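Local atomic coordinates of uncharacterized protein DSY3957 (Desulfitobacterium hafniense, PDB entry 3HXL), a protein that probably serves as a sheath subunit of a contractile myovirus-type phage tail. Residues 124-135 / 145-156. Numbering follows the deposited sequence.
Sequences NIDDETKFDVST and QTVSDIAGLAAN
The Phe131 ring turns an edge to the backbone of 145-156: the carbonyl oxygens of Val147 and Ser148 lie near its plane, CE1 standing 3.8 Å from Ser148 O. Its side chain also touches Ile121 and Leu167. The Asn124 amide and the Asp132 carboxylate meet at OD1 of Asp132, which also accepts from the Thr146 hydroxyl. Thr146 OG1 donates to Asp132 OD1 at 2.7 Å, nearly in line with the C-O bond. Asn124 ND2 comes to Asp132 OD1 on the syn side, 23° out of the carboxylate plane. CG of Asp132 and OG1 of Thr146 both stand anti to their carbonyl carbons (chi1 -72° and -60°), which sets the two side chains side by side, while CG2 of Thr146 packs against Asn124 ND2. The antiparallel strands are joined by backbone bonds between Phe131 and Val147 and between Val133 and Gln145. Gln145 turns its amide edge to the Ala154 backbone: OE1 accepts from Ala154 N and NE2 donates to Ala154 O. That clamp ties the loop back to the strand, and Leu153 CD2 rests 3.9 Å from Val133 CG2. Strand 140-147 edges the four-stranded sheet of the beta-sandwich domain, with 131-137 next and 117-123 beyond; Phe161 of strand 159-162 packs against Gln145 and Leu153.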
loop_
_atom_site.group_PDB
_atom_site.type_symbol
_atom_site.label_atom_id
_atom_site.label_comp_id
_atom_site.label_asym_id
_atom_site.label_seq_id
_atom_site.Cartn_x
_atom_site.Cartn_y
_atom_site.Cartn_z
ATOM N N ASN A 124 7.831 -42.469 -20.176
ATOM C CA ASN A 124 8.284 -41.711 -21.336
ATOM C C ASN A 124 8.145 -42.571 -22.589
ATOM O O ASN A 124 8.462 -43.760 -22.573
ATOM C CB ASN A 124 9.739 -41.279 -21.131
ATOM C CG ASN A 124 10.283 -40.485 -22.300
ATOM O OD1 ASN A 124 10.625 -41.044 -23.344
ATOM N ND2 ASN A 124 10.361 -39.168 -22.132
ATOM N N ILE A 125 7.658 -41.968 -23.670
ATOM C CA ILE A 125 7.456 -42.689 -24.923
ATOM C C ILE A 125 8.762 -43.088 -25.613
ATOM O O ILE A 125 8.895 -44.216 -26.085
ATOM C CB ILE A 125 6.600 -41.852 -25.911
ATOM C CG1 ILE A 125 5.272 -41.463 -25.251
ATOM C CG2 ILE A 125 6.325 -42.657 -27.179
ATOM C CD1 ILE A 125 4.405 -42.643 -24.843
ATOM N N ASP A 126 9.718 -42.168 -25.668
ATOM C CA ASP A 126 11.003 -42.441 -26.308
ATOM C C ASP A 126 11.866 -43.444 -25.544
ATOM O O ASP A 126 12.482 -44.324 -26.144
ATOM C CB ASP A 126 11.785 -41.138 -26.498
ATOM C CG ASP A 126 11.220 -40.276 -27.612
ATOM O OD1 ASP A 126 10.008 -39.979 -27.584
ATOM O OD2 ASP A 126 11.991 -39.892 -28.516
ATOM N N ASP A 127 11.914 -43.305 -24.222
ATOM C CA ASP A 127 12.713 -44.195 -23.384
ATOM C C ASP A 127 11.854 -44.736 -22.248
ATOM O O ASP A 127 11.596 -44.042 -21.264
ATOM C CB ASP A 127 13.919 -43.432 -22.828
ATOM C CG ASP A 127 14.836 -44.303 -21.991
ATOM O OD1 ASP A 127 15.891 -43.796 -21.559
ATOM O OD2 ASP A 127 14.512 -45.488 -21.758
ATOM N N GLU A 128 11.419 -45.982 -22.393
ATOM C CA GLU A 128 10.569 -46.624 -21.398
ATOM C C GLU A 128 11.193 -46.748 -20.009
ATOM O O GLU A 128 10.517 -47.141 -19.061
ATOM C CB GLU A 128 10.145 -48.011 -21.885
ATOM C CG GLU A 128 11.299 -48.980 -22.100
ATOM C CD GLU A 128 11.734 -49.077 -23.554
ATOM O OE1 GLU A 128 12.081 -48.036 -24.154
ATOM O OE2 GLU A 128 11.732 -50.204 -24.092
ATOM N N THR A 129 12.477 -46.421 -19.883
ATOM C CA THR A 129 13.141 -46.505 -18.587
ATOM C C THR A 129 13.043 -45.175 -17.848
ATOM O O THR A 129 13.616 -45.008 -16.770
ATOM C CB THR A 129 14.634 -46.856 -18.724
ATOM O OG1 THR A 129 15.352 -45.714 -19.204
ATOM C CG2 THR A 129 14.821 -48.013 -19.692
ATOM N N LYS A 130 12.320 -44.228 -18.435
ATOM C CA LYS A 130 12.159 -42.914 -17.828
ATOM C C LYS A 130 10.689 -42.541 -17.676
ATOM O O LYS A 130 9.819 -43.135 -18.311
ATOM C CB LYS A 130 12.879 -41.863 -18.670
ATOM C CG LYS A 130 14.379 -42.061 -18.739
ATOM C CD LYS A 130 15.020 -41.020 -19.633
ATOM C CE LYS A 130 16.532 -41.149 -19.616
ATOM N NZ LYS A 130 17.057 -40.976 -18.234
ATOM N N PHE A 131 10.412 -41.562 -16.825
ATOM C CA PHE A 131 9.041 -41.126 -16.609
ATOM C C PHE A 131 8.910 -39.634 -16.870
ATOM O O PHE A 131 9.855 -38.875 -16.668
ATOM C CB PHE A 131 8.590 -41.399 -15.167
ATOM C CG PHE A 131 8.657 -42.842 -14.763
ATOM C CD1 PHE A 131 9.876 -43.444 -14.473
ATOM C CD2 PHE A 131 7.492 -43.596 -14.644
ATOM C CE1 PHE A 131 9.939 -44.775 -14.070
ATOM C CE2 PHE A 131 7.543 -44.931 -14.241
ATOM C CZ PHE A 131 8.770 -45.519 -13.952
ATOM N N ASP A 132 7.736 -39.221 -17.330
ATOM C CA ASP A 132 7.478 -37.811 -17.566
ATOM C C ASP A 132 6.602 -37.342 -16.414
ATOM O O ASP A 132 5.421 -37.686 -16.347
ATOM C CB ASP A 132 6.750 -37.595 -18.899
ATOM C CG ASP A 132 7.648 -37.826 -20.101
ATOM O OD1 ASP A 132 8.813 -37.377 -20.078
ATOM O OD2 ASP A 132 7.183 -38.448 -21.078
ATOM N N VAL A 133 7.189 -36.582 -15.493
ATOM C CA VAL A 133 6.449 -36.075 -14.342
ATOM C C VAL A 133 6.002 -34.648 -14.624
ATOM O O VAL A 133 6.816 -33.727 -14.703
ATOM C CB VAL A 133 7.311 -36.099 -13.060
ATOM C CG1 VAL A 133 6.473 -35.674 -11.858
ATOM C CG2 VAL A 133 7.873 -37.491 -12.846
ATOM N N SER A 134 4.699 -34.473 -14.785
ATOM C CA SER A 134 4.161 -33.159 -15.079
ATOM C C SER A 134 3.328 -32.602 -13.935
ATOM O O SER A 134 2.645 -33.340 -13.219
ATOM C CB SER A 134 3.331 -33.222 -16.364
ATOM O OG SER A 134 4.149 -33.590 -17.462
ATOM N N THR A 135 3.411 -31.289 -13.762
ATOM C CA THR A 135 2.661 -30.602 -12.725
ATOM C C THR A 135 1.591 -29.775 -13.426
ATOM O O THR A 135 1.900 -28.898 -14.237
ATOM C CB THR A 135 3.574 -29.664 -11.899
ATOM O OG1 THR A 135 4.655 -30.422 -11.348
ATOM C CG2 THR A 135 2.793 -29.017 -10.764
ATOM N N GLN A 145 9.109 -32.740 -16.179
ATOM C CA GLN A 145 10.459 -33.230 -15.954
ATOM C C GLN A 145 10.552 -34.713 -16.299
ATOM O O GLN A 145 9.736 -35.519 -15.848
ATOM C CB GLN A 145 10.855 -33.016 -14.490
ATOM C CG GLN A 145 10.959 -31.555 -14.076
ATOM C CD GLN A 145 11.326 -31.393 -12.615
ATOM O OE1 GLN A 145 12.267 -32.025 -12.125
ATOM N NE2 GLN A 145 10.594 -30.533 -11.909
ATOM N N THR A 146 11.546 -35.064 -17.108
ATOM C CA THR A 146 11.758 -36.452 -17.499
ATOM C C THR A 146 12.892 -36.983 -16.641
ATOM O O THR A 146 14.026 -36.519 -16.742
ATOM C CB THR A 146 12.141 -36.569 -18.985
ATOM O OG1 THR A 146 11.091 -36.021 -19.789
ATOM C CG2 THR A 146 12.346 -38.031 -19.368
ATOM N N VAL A 147 12.582 -37.948 -15.787
ATOM C CA VAL A 147 13.589 -38.502 -14.898
ATOM C C VAL A 147 13.545 -40.020 -14.848
ATOM O O VAL A 147 12.635 -40.647 -15.393
ATOM C CB VAL A 147 13.404 -37.961 -13.472
ATOM C CG1 VAL A 147 13.588 -36.450 -13.463
ATOM C CG2 VAL A 147 12.015 -38.316 -12.965
ATOM N N SER A 148 14.539 -40.601 -14.187
ATOM C CA SER A 148 14.629 -42.047 -14.040
ATOM C C SER A 148 13.946 -42.468 -12.745
ATOM O O SER A 148 13.296 -43.512 -12.684
ATOM C CB SER A 148 16.097 -42.482 -14.001
ATOM O OG SER A 148 16.767 -42.153 -15.203
ATOM N N ASP A 149 14.097 -41.643 -11.715
ATOM C CA ASP A 149 13.520 -41.921 -10.408
ATOM C C ASP A 149 13.166 -40.631 -9.667
ATOM O O ASP A 149 13.285 -39.533 -10.215
ATOM C CB ASP A 149 14.509 -42.734 -9.572
ATOM C CG ASP A 149 15.910 -42.155 -9.605
ATOM O OD1 ASP A 149 16.057 -40.931 -9.402
ATOM O OD2 ASP A 149 16.871 -42.922 -9.835
ATOM N N ILE A 150 12.736 -40.774 -8.416
ATOM C CA ILE A 150 12.362 -39.628 -7.594
ATOM C C ILE A 150 13.541 -38.690 -7.346
ATOM O O ILE A 150 13.384 -37.468 -7.326
ATOM C CB ILE A 150 11.812 -40.083 -6.230
ATOM C CG1 ILE A 150 10.537 -40.900 -6.431
ATOM C CG2 ILE A 150 11.539 -38.868 -5.349
ATOM C CD1 ILE A 150 10.008 -41.526 -5.161
ATOM N N ALA A 151 14.720 -39.269 -7.154
ATOM C CA ALA A 151 15.921 -38.487 -6.898
ATOM C C ALA A 151 16.186 -37.461 -7.995
ATOM O O ALA A 151 16.619 -36.339 -7.719
ATOM C CB ALA A 151 17.122 -39.416 -6.751
ATOM N N GLY A 152 15.922 -37.846 -9.237
ATOM C CA GLY A 152 16.155 -36.949 -10.356
ATOM C C GLY A 152 15.223 -35.756 -10.418
ATOM O O GLY A 152 15.446 -34.828 -11.199
ATOM N N LEU A 153 14.175 -35.770 -9.599
ATOM C CA LEU A 153 13.215 -34.674 -9.586
ATOM C C LEU A 153 13.739 -33.422 -8.899
ATOM O O LEU A 153 14.505 -33.496 -7.941
ATOM C CB LEU A 153 11.915 -35.118 -8.915
ATOM C CG LEU A 153 11.039 -36.074 -9.720
ATOM C CD1 LEU A 153 9.887 -36.559 -8.858
ATOM C CD2 LEU A 153 10.509 -35.356 -10.963
ATOM N N ALA A 154 13.320 -32.267 -9.402
ATOM C CA ALA A 154 13.723 -30.987 -8.831
ATOM C C ALA A 154 12.461 -30.186 -8.541
ATOM O O ALA A 154 11.518 -30.205 -9.326
ATOM C CB ALA A 154 14.611 -30.233 -9.810
ATOM N N ALA A 155 12.434 -29.489 -7.411
ATOM C CA ALA A 155 11.265 -28.695 -7.060
ATOM C C ALA A 155 10.995 -27.653 -8.142
ATOM O O ALA A 155 11.909 -27.244 -8.857
ATOM C CB ALA A 155 11.485 -28.011 -5.719
ATOM N N ASN A 156 9.737 -27.246 -8.281
ATOM C CA ASN A 156 9.376 -26.226 -9.262
ATOM C C ASN A 156 8.689 -25.074 -8.537
ATOM O O ASN A 156 8.693 -25.028 -7.308
ATOM C CB ASN A 156 8.475 -26.807 -10.362
ATOM C CG ASN A 156 7.241 -27.501 -9.818
ATOM O OD1 ASN A 156 6.472 -26.928 -9.050
ATOM N ND2 ASN A 156 7.039 -28.744 -10.238
HETATM O O HOH W 1 14.001 -46.040 -14.274
HETATM O O HOH W 2 15.968 -38.553 -17.353
#